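Exopolyphosphatase (Cytophaga hutchinsonii, PDB 3MDQ) probably hydrolyses inorganic polyphosphate from the chain end, releasing orthophosphate, as a member of the Ppx/GppA phosphatases in the actin-like ATPase clan. Local coordinates at residues Gly81-Arg86 / Gly140-Phe145; Ile153-Ser158 / Val193-Ala198. All coordinates share one frame; numbering follows the deposited sequence.

Interaction 1 (Gly81-Arg86 / Gly140-Phe145); sequences GTSAVR and GGSVEF. With SO4 (sulfate ion), chain D.
S83 lays its side chain over the peptide joining G141 to S142: OG stands 3.2 Å from G141 C, and S83 CB packs against S142 CB at 3.8 Å. With OG turned opposite its own backbone N (chi1 -179°), the hydroxyl reaches across the cleft from the first turn of helix 83-87. Beside this overlap the R86 guanidinium, one face lying over S83 N, brings NH2 edge-on to within 3.5 Å of S142 OG; its main polar partners are I109 O and the carboxylates of E114 and E160. The 140-142 turn is the glycine-rich phosphate-binding loop of the actin-like ATPase fold, and here it cradles a sulfate, probably from the crystallisation liquor. G141 N and S142 N both donate to sulfate O1, the latter almost straight at 170°, while G140 N holds O2. S142 OG gives its proton to the syn lone pair of E144 OE2 (2.6 Å) and accepts one from a water that also binds S83 N and sulfate O4. An alanine in place of S142 would probably leave the water without one of its two acceptors, and E144 OE2 without this donor.

Interaction 2 (Ile153-Ser158 / Val193-Ala198); sequences ILWKQS and VPLEKA
A198 presses its methyl onto the indole of W155, with CB 3.4 Å from the centroid of the five-membered ring and only 15° off the ring normal. This CH-pi contact is the tight part of the interface: A198 CB comes to 3.3 Å from W155 CD2. Because CG of W155 lies anti to the backbone N (chi1 173°), the indole extends from the strand toward the helix and offers it a face. L195 meets the six-membered ring, its CD1 branch 3.7 Å from W155 CZ3 and the two side chains crossing at about a right angle. One helical turn before A198, P194 O approaches W155 CZ2 at 3.7 Å. The other end is looser and partly exposed. There the extended Q157 chain crosses P194 obliquely, its amide touching P194 CB and CG, with OE1 3.7 Å from P194 CB; the amide makes no hydrogen bond with segment 193-198. Strand 153-158 and helix 193-198 run nearly antiparallel (168°), their axes 9.6 Å apart. L154 and W155 form a classic beta bulge opposite I147, at the edge of the six-stranded mixed sheet. F145 from neighbouring strand 143-148 touches both W155 and L195, while W202 of helix 193-202 also packs on W155, placing the helix against one face of the sheet.

How the interactions relate
Interaction 1 lies deep in the chain, where the loop and helix that follow strand 76-81 of one sheet face the loop between strands 133-138 and 143-148 of the other across a sulfate site; interaction 2, centred about 17 Å from the centre of interaction 1, holds a helix against the edge strand of the second sheet and is only partly buried. Their chemistry follows their places: amide donors, hydroxyls, a bridging water and charged groups in the first, almost wholly apolar and aromatic packing in the second. They share the hairpin of strands 143-148 and 153-159. Along it F145 and Q157 pair through their backbones, and E144 OE2 is probably hydrogen-bonded to S158 OG at 2.7 Å, joining polar cleft to indole-bearing strand.

Interaction 1 (Gly81-Arg86 / Gly140-Phe145)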
ATOM      1  N   GLY A  81      10.185   0.256  -8.087  1.00 11.68           N
ATOM      2  CA  GLY A  81       9.007   0.289  -8.950  1.00 11.90           C
ATOM      3  C   GLY A  81       8.221  -1.000  -8.731  1.00 12.25           C
ATOM      4  O   GLY A  81       8.794  -2.085  -8.784  1.00 13.25           O
ATOM      5  N   THR A  82       6.909  -0.884  -8.529  1.00 11.35           N
ATOM      6  CA  THR A  82       6.072  -2.051  -8.187  1.00 11.03           C
ATOM      7  C   THR A  82       4.980  -2.270  -9.261  1.00 12.25           C
ATOM      8  O   THR A  82       5.324  -2.280 -10.446  1.00 11.76           O
ATOM      9  CB  THR A  82       5.515  -1.914  -6.788  1.00 11.42           C
ATOM     10  OG1 THR A  82       4.830  -0.648  -6.631  1.00 13.76           O
ATOM     11  CG2 THR A  82       6.694  -2.078  -5.757  1.00 15.92           C
ATOM     12  N   SER A  83       3.724  -2.540  -8.893  1.00 11.16           N
ATOM     13  CA  SER A  83       2.734  -3.074  -9.855  1.00 10.75           C
ATOM     14  C   SER A  83       2.642  -2.297 -11.197  1.00 11.04           C
ATOM     15  O   SER A  83       2.707  -2.899 -12.268  1.00 11.06           O
ATOM     16  CB  SER A  83       1.360  -3.078  -9.204  1.00 11.28           C
ATOM     17  OG  SER A  83       0.398  -3.604 -10.100  1.00 12.25           O
ATOM     18  N   ALA A  84       2.386  -1.003 -11.158  1.00 12.42           N
ATOM     19  CA  ALA A  84       2.189  -0.275 -12.409  1.00 12.43           C
ATOM     20  C   ALA A  84       3.475  -0.263 -13.256  1.00 12.13           C
ATOM     21  O   ALA A  84       3.431  -0.313 -14.475  1.00 12.43           O
ATOM     22  CB  ALA A  84       1.720   1.151 -12.168  1.00 12.93           C
ATOM     23  N   VAL A  85       4.620  -0.216 -12.604  1.00 10.62           N
ATOM     24  CA  VAL A  85       5.900  -0.204 -13.319  1.00 11.02           C
ATOM     25  C   VAL A  85       6.180  -1.578 -13.912  1.00 10.27           C
ATOM     26  O   VAL A  85       6.390  -1.739 -15.138  1.00 13.46           O
ATOM     27  CB  VAL A  85       7.039   0.240 -12.408  1.00 12.61           C
ATOM     28  CG1 VAL A  85       8.399   0.134 -13.126  1.00 14.20           C
ATOM     29  CG2 VAL A  85       6.832   1.681 -11.877  1.00 14.04           C
ATOM     30  N   ARG A  86       6.104  -2.634 -13.121  1.00 10.15           N
ATOM     31  CA  ARG A  86       6.420  -3.954 -13.660  1.00 11.29           C
ATOM     32  C   ARG A  86       5.408  -4.452 -14.726  1.00 11.47           C
ATOM     33  O   ARG A  86       5.787  -5.233 -15.603  1.00 14.64           O
ATOM     34  CB  ARG A  86       6.612  -4.993 -12.542  1.00 15.87           C
ATOM     35  CG  ARG A  86       5.407  -5.371 -11.810  1.00 14.09           C
ATOM     36  CD  ARG A  86       5.733  -6.345 -10.635  1.00 15.07           C
ATOM     37  NE  ARG A  86       4.562  -6.447  -9.799  1.00 13.88           N
ATOM     38  CZ  ARG A  86       4.450  -6.044  -8.539  1.00 10.71           C
ATOM     39  NH1 ARG A  86       5.473  -5.573  -7.869  1.00 11.64           N
ATOM     40  NH2 ARG A  86       3.269  -6.127  -7.935  1.00 14.84           N
ATOM     41  N   GLY A 140      -3.065   0.779  -5.480  1.00 10.95           N
ATOM     42  CA  GLY A 140      -3.805   0.958  -6.704  1.00  9.92           C
ATOM     43  C   GLY A 140      -3.633  -0.101  -7.741  1.00  9.45           C
ATOM     44  O   GLY A 140      -4.508  -0.310  -8.573  1.00 11.17           O
ATOM     45  N   GLY A 141      -2.495  -0.803  -7.732  1.00  8.81           N
ATOM     46  CA  GLY A 141      -2.195  -1.786  -8.737  1.00  9.92           C
ATOM     47  C   GLY A 141      -2.219  -3.215  -8.265  1.00  9.06           C
ATOM     48  O   GLY A 141      -2.730  -4.086  -8.958  1.00 10.74           O
ATOM     49  N   SER A 142      -1.673  -3.454  -7.073  1.00  9.57           N
ATOM     50  CA  SER A 142      -1.681  -4.816  -6.522  1.00 10.22           C
ATOM     51  C   SER A 142      -2.044  -4.851  -5.049  1.00  8.80           C
ATOM     52  O   SER A 142      -2.113  -3.828  -4.391  1.00  9.73           O
ATOM     53  CB  SER A 142      -0.312  -5.461  -6.736  1.00 10.51           C
ATOM     54  OG  SER A 142       0.669  -4.849  -5.919  1.00 12.20           O
ATOM     55  N   VAL A 143      -2.364  -6.071  -4.586  1.00  8.12           N
ATOM     56  CA  VAL A 143      -2.597  -6.338  -3.192  1.00  7.47           C
ATOM     57  C   VAL A 143      -1.691  -7.514  -2.786  1.00  8.45           C
ATOM     58  O   VAL A 143      -1.680  -8.575  -3.428  1.00  9.59           O
ATOM     59  CB  VAL A 143      -4.064  -6.703  -2.912  1.00  9.51           C
ATOM     60  CG1 VAL A 143      -4.290  -7.002  -1.413  1.00 12.11           C
ATOM     61  CG2 VAL A 143      -5.036  -5.553  -3.423  1.00 10.30           C
ATOM     62  N   GLU A 144      -0.896  -7.288  -1.747  1.00  8.67           N
ATOM     63  CA  GLU A 144       0.001  -8.317  -1.216  1.00  9.78           C
ATOM     64  C   GLU A 144      -0.574  -8.871   0.091  1.00  9.37           C
ATOM     65  O   GLU A 144      -1.052  -8.103   0.923  1.00  9.99           O
ATOM     66  CB  GLU A 144       1.401  -7.777  -0.941  1.00 11.95           C
ATOM     67  CG  GLU A 144       2.264  -7.523  -2.170  1.00 12.50           C
ATOM     68  CD  GLU A 144       1.768  -6.398  -3.011  1.00 13.42           C
ATOM     69  OE1 GLU A 144       1.686  -5.272  -2.513  1.00 13.88           O
ATOM     70  OE2 GLU A 144       1.461  -6.645  -4.212  1.00 14.60           O
ATOM     71  N   PHE A 145      -0.497 -10.181   0.229  1.00  8.93           N
ATOM     72  CA  PHE A 145      -0.892 -10.876   1.423  1.00  7.84           C
ATOM     73  C   PHE A 145       0.291 -11.661   1.942  1.00  8.53           C
ATOM     74  O   PHE A 145       1.000 -12.318   1.146  1.00  9.02           O
ATOM     75  CB  PHE A 145      -2.011 -11.844   1.138  1.00  7.97           C
ATOM     76  CG  PHE A 145      -3.315 -11.200   0.743  1.00  8.25           C
ATOM     77  CD1 PHE A 145      -4.184 -10.742   1.695  1.00  9.81           C
ATOM     78  CD2 PHE A 145      -3.663 -11.098  -0.589  1.00 11.04           C
ATOM     79  CE1 PHE A 145      -5.376 -10.152   1.327  1.00  9.27           C
ATOM     80  CE2 PHE A 145      -4.861 -10.538  -0.948  1.00  9.64           C
ATOM     81  CZ  PHE A 145      -5.720 -10.078  -0.005  1.00  9.36           C
TER
HETATM   82  S   SO4 D 317       0.543  -0.065  -5.382  1.00 16.48           S
HETATM   83  O1  SO4 D 317      -0.347  -1.151  -5.852  1.00 17.90           O
HETATM   84  O2  SO4 D 317      -0.192   1.238  -5.302  1.00 17.78           O
HETATM   85  O3  SO4 D 317       1.052  -0.431  -4.049  1.00 19.60           O
HETATM   86  O4  SO4 D 317       1.627  -0.172  -6.347  1.00 23.00           O
HETATM   87  O   HOH W   1       2.416  -2.656  -6.158  1.00 13.42           O

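Interaction 2 (Ile153-Ser158 / Val193-Ala198)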
ATOM      1  N   ILE A 153       8.253 -15.508   7.659  1.00 11.12           N
ATOM      2  CA  ILE A 153       7.179 -15.513   6.673  1.00 11.75           C
ATOM      3  C   ILE A 153       6.887 -16.959   6.323  1.00 11.59           C
ATOM      4  O   ILE A 153       7.753 -17.698   5.823  1.00 13.13           O
ATOM      5  CB  ILE A 153       7.538 -14.701   5.417  1.00 10.17           C
ATOM      6  CG1 ILE A 153       7.655 -13.212   5.795  1.00 12.33           C
ATOM      7  CG2 ILE A 153       6.513 -15.005   4.308  1.00 11.72           C
ATOM      8  CD1 ILE A 153       8.204 -12.323   4.672  1.00 17.63           C
ATOM      9  N   LEU A 154       5.649 -17.364   6.572  1.00 10.40           N
ATOM     10  CA  LEU A 154       5.168 -18.690   6.264  1.00  8.97           C
ATOM     11  C   LEU A 154       4.666 -18.844   4.843  1.00 10.56           C
ATOM     12  O   LEU A 154       4.826 -19.896   4.217  1.00 10.84           O
ATOM     13  CB  LEU A 154       4.071 -19.050   7.270  1.00 11.08           C
ATOM     14  CG  LEU A 154       4.522 -19.057   8.744  1.00 12.16           C
ATOM     15  CD1 LEU A 154       3.326 -19.208   9.733  1.00 19.17           C
ATOM     16  CD2 LEU A 154       5.549 -20.185   8.995  1.00 16.79           C
ATOM     17  N   TRP A 155       4.062 -17.777   4.315  1.00  9.32           N
ATOM     18  CA  TRP A 155       3.491 -17.785   2.991  1.00  9.01           C
ATOM     19  C   TRP A 155       3.325 -16.323   2.559  1.00 10.59           C
ATOM     20  O   TRP A 155       3.021 -15.446   3.386  1.00  9.96           O
ATOM     21  CB  TRP A 155       2.127 -18.486   2.969  1.00  9.93           C
ATOM     22  CG  TRP A 155       1.368 -18.409   1.700  1.00 11.24           C
ATOM     23  CD1 TRP A 155       1.411 -19.289   0.647  1.00 15.20           C
ATOM     24  CD2 TRP A 155       0.410 -17.407   1.347  1.00 11.85           C
ATOM     25  NE1 TRP A 155       0.513 -18.888  -0.325  1.00 12.67           N
ATOM     26  CE2 TRP A 155      -0.115 -17.749   0.081  1.00 11.22           C
ATOM     27  CE3 TRP A 155      -0.083 -16.275   2.005  1.00 10.93           C
ATOM     28  CZ2 TRP A 155      -1.071 -16.955  -0.569  1.00 11.13           C
ATOM     29  CZ3 TRP A 155      -1.046 -15.513   1.381  1.00  9.80           C
ATOM     30  CH2 TRP A 155      -1.530 -15.865   0.104  1.00 11.64           C
ATOM     31  N   LYS A 156       3.486 -16.070   1.276  1.00 10.78           N
ATOM     32  CA  LYS A 156       3.130 -14.734   0.749  1.00  9.87           C
ATOM     33  C   LYS A 156       2.743 -14.827  -0.700  1.00  8.90           C
ATOM     34  O   LYS A 156       3.210 -15.709  -1.431  1.00 11.39           O
ATOM     35  CB  LYS A 156       4.248 -13.715   0.909  1.00 10.53           C
ATOM     36  CG  LYS A 156       5.442 -13.787  -0.043  1.00 13.38           C
ATOM     37  CD  LYS A 156       6.228 -15.035   0.065  1.00 14.28           C
ATOM     38  CE  LYS A 156       7.374 -15.045  -0.945  1.00 19.91           C
ATOM     39  NZ  LYS A 156       8.393 -16.120  -0.670  1.00 19.22           N
ATOM     40  N   GLN A 157       1.884 -13.908  -1.148  1.00 10.00           N
ATOM     41  CA  GLN A 157       1.498 -13.860  -2.556  1.00  9.27           C
ATOM     42  C   GLN A 157       0.972 -12.474  -2.878  1.00 10.37           C
ATOM     43  O   GLN A 157       0.275 -11.861  -2.068  1.00 10.11           O
ATOM     44  CB  GLN A 157       0.467 -14.948  -2.882  1.00  9.29           C
ATOM     45  CG  GLN A 157       0.243 -15.107  -4.372  1.00 13.62           C
ATOM     46  CD  GLN A 157      -0.256 -16.478  -4.771  1.00 13.69           C
ATOM     47  OE1 GLN A 157      -0.051 -17.474  -4.054  1.00 19.04           O
ATOM     48  NE2 GLN A 157      -0.916 -16.540  -5.929  1.00 19.54           N
ATOM     49  N   SER A 158       1.311 -11.988  -4.071  1.00 10.93           N
ATOM     50  CA  SER A 158       0.812 -10.735  -4.608  1.00 10.97           C
ATOM     51  C   SER A 158      -0.229 -11.058  -5.674  1.00 10.41           C
ATOM     52  O   SER A 158      -0.053 -11.968  -6.483  1.00 11.45           O
ATOM     53  CB  SER A 158       1.971  -9.986  -5.242  1.00 11.28           C
ATOM     54  OG  SER A 158       1.558  -8.781  -5.848  1.00 13.20           O
ATOM     55  N   VAL A 193      -8.343 -17.880  -4.432  1.00 10.49           N
ATOM     56  CA  VAL A 193      -8.217 -19.271  -4.037  1.00 10.60           C
ATOM     57  C   VAL A 193      -6.894 -19.611  -3.352  1.00 12.64           C
ATOM     58  O   VAL A 193      -6.904 -20.270  -2.341  1.00 11.76           O
ATOM     59  CB  VAL A 193      -8.520 -20.243  -5.231  1.00 11.73           C
ATOM     60  CG1 VAL A 193      -8.266 -21.694  -4.809  1.00 15.82           C
ATOM     61  CG2 VAL A 193     -10.000 -20.114  -5.597  1.00 12.67           C
ATOM     62  N   PRO A 194      -5.765 -19.088  -3.849  1.00 11.31           N
ATOM     63  CA  PRO A 194      -4.493 -19.431  -3.190  1.00 10.47           C
ATOM     64  C   PRO A 194      -4.439 -18.842  -1.774  1.00 12.00           C
ATOM     65  O   PRO A 194      -3.824 -19.412  -0.891  1.00 10.89           O
ATOM     66  CB  PRO A 194      -3.454 -18.807  -4.107  1.00 11.90           C
ATOM     67  CG  PRO A 194      -4.134 -18.761  -5.450  1.00 15.07           C
ATOM     68  CD  PRO A 194      -5.547 -18.436  -5.155  1.00 12.78           C
ATOM     69  N   LEU A 195      -5.104 -17.702  -1.569  1.00 10.38           N
ATOM     70  CA  LEU A 195      -5.179 -17.130  -0.236  1.00  9.34           C
ATOM     71  C   LEU A 195      -6.027 -17.987   0.697  1.00 10.43           C
ATOM     72  O   LEU A 195      -5.632 -18.264   1.841  1.00 11.41           O
ATOM     73  CB  LEU A 195      -5.684 -15.693  -0.280  1.00  8.33           C
ATOM     74  CG  LEU A 195      -5.949 -15.065   1.077  1.00  9.08           C
ATOM     75  CD1 LEU A 195      -4.636 -14.831   1.874  1.00 11.56           C
ATOM     76  CD2 LEU A 195      -6.658 -13.731   0.898  1.00 12.14           C
ATOM     77  N   GLU A 196      -7.164 -18.476   0.205  1.00 10.78           N
ATOM     78  CA  GLU A 196      -8.000 -19.321   1.013  1.00 12.92           C
ATOM     79  C   GLU A 196      -7.230 -20.570   1.462  1.00 12.34           C
ATOM     80  O   GLU A 196      -7.322 -21.009   2.625  1.00 11.62           O
ATOM     81  CB  GLU A 196      -9.218 -19.791   0.226  1.00 14.49           C
ATOM     82  CG  GLU A 196     -10.266 -18.833  -0.038  1.00 16.23           C
ATOM     83  CD  GLU A 196     -11.427 -19.609  -0.684  1.00 24.78           C
ATOM     84  OE1 GLU A 196     -11.411 -19.812  -1.909  1.00 26.87           O
ATOM     85  OE2 GLU A 196     -12.275 -20.138   0.066  1.00 28.82           O
ATOM     86  N   LYS A 197      -6.493 -21.157   0.528  1.00  9.98           N
ATOM     87  CA  LYS A 197      -5.723 -22.361   0.809  1.00 13.03           C
ATOM     88  C   LYS A 197      -4.672 -22.091   1.870  1.00 12.73           C
ATOM     89  O   LYS A 197      -4.509 -22.876   2.794  1.00 13.99           O
ATOM     90  CB  LYS A 197      -5.122 -22.916  -0.484  1.00 15.40           C
ATOM     91  CG  LYS A 197      -6.171 -23.559  -1.369  1.00 22.75           C
ATOM     92  CD  LYS A 197      -5.537 -24.133  -2.630  1.00 34.10           C
ATOM     93  CE  LYS A 197      -6.572 -24.797  -3.526  1.00 32.65           C
ATOM     94  NZ  LYS A 197      -6.034 -24.910  -4.909  1.00 40.41           N
ATOM     95  N   ALA A 198      -3.952 -20.970   1.725  1.00  9.47           N
ATOM     96  CA  ALA A 198      -2.937 -20.601   2.716  1.00 10.24           C
ATOM     97  C   ALA A 198      -3.495 -20.338   4.103  1.00 11.57           C
ATOM     98  O   ALA A 198      -2.881 -20.690   5.109  1.00 10.88           O
ATOM     99  CB  ALA A 198      -2.122 -19.410   2.218  1.00  9.07           C
TER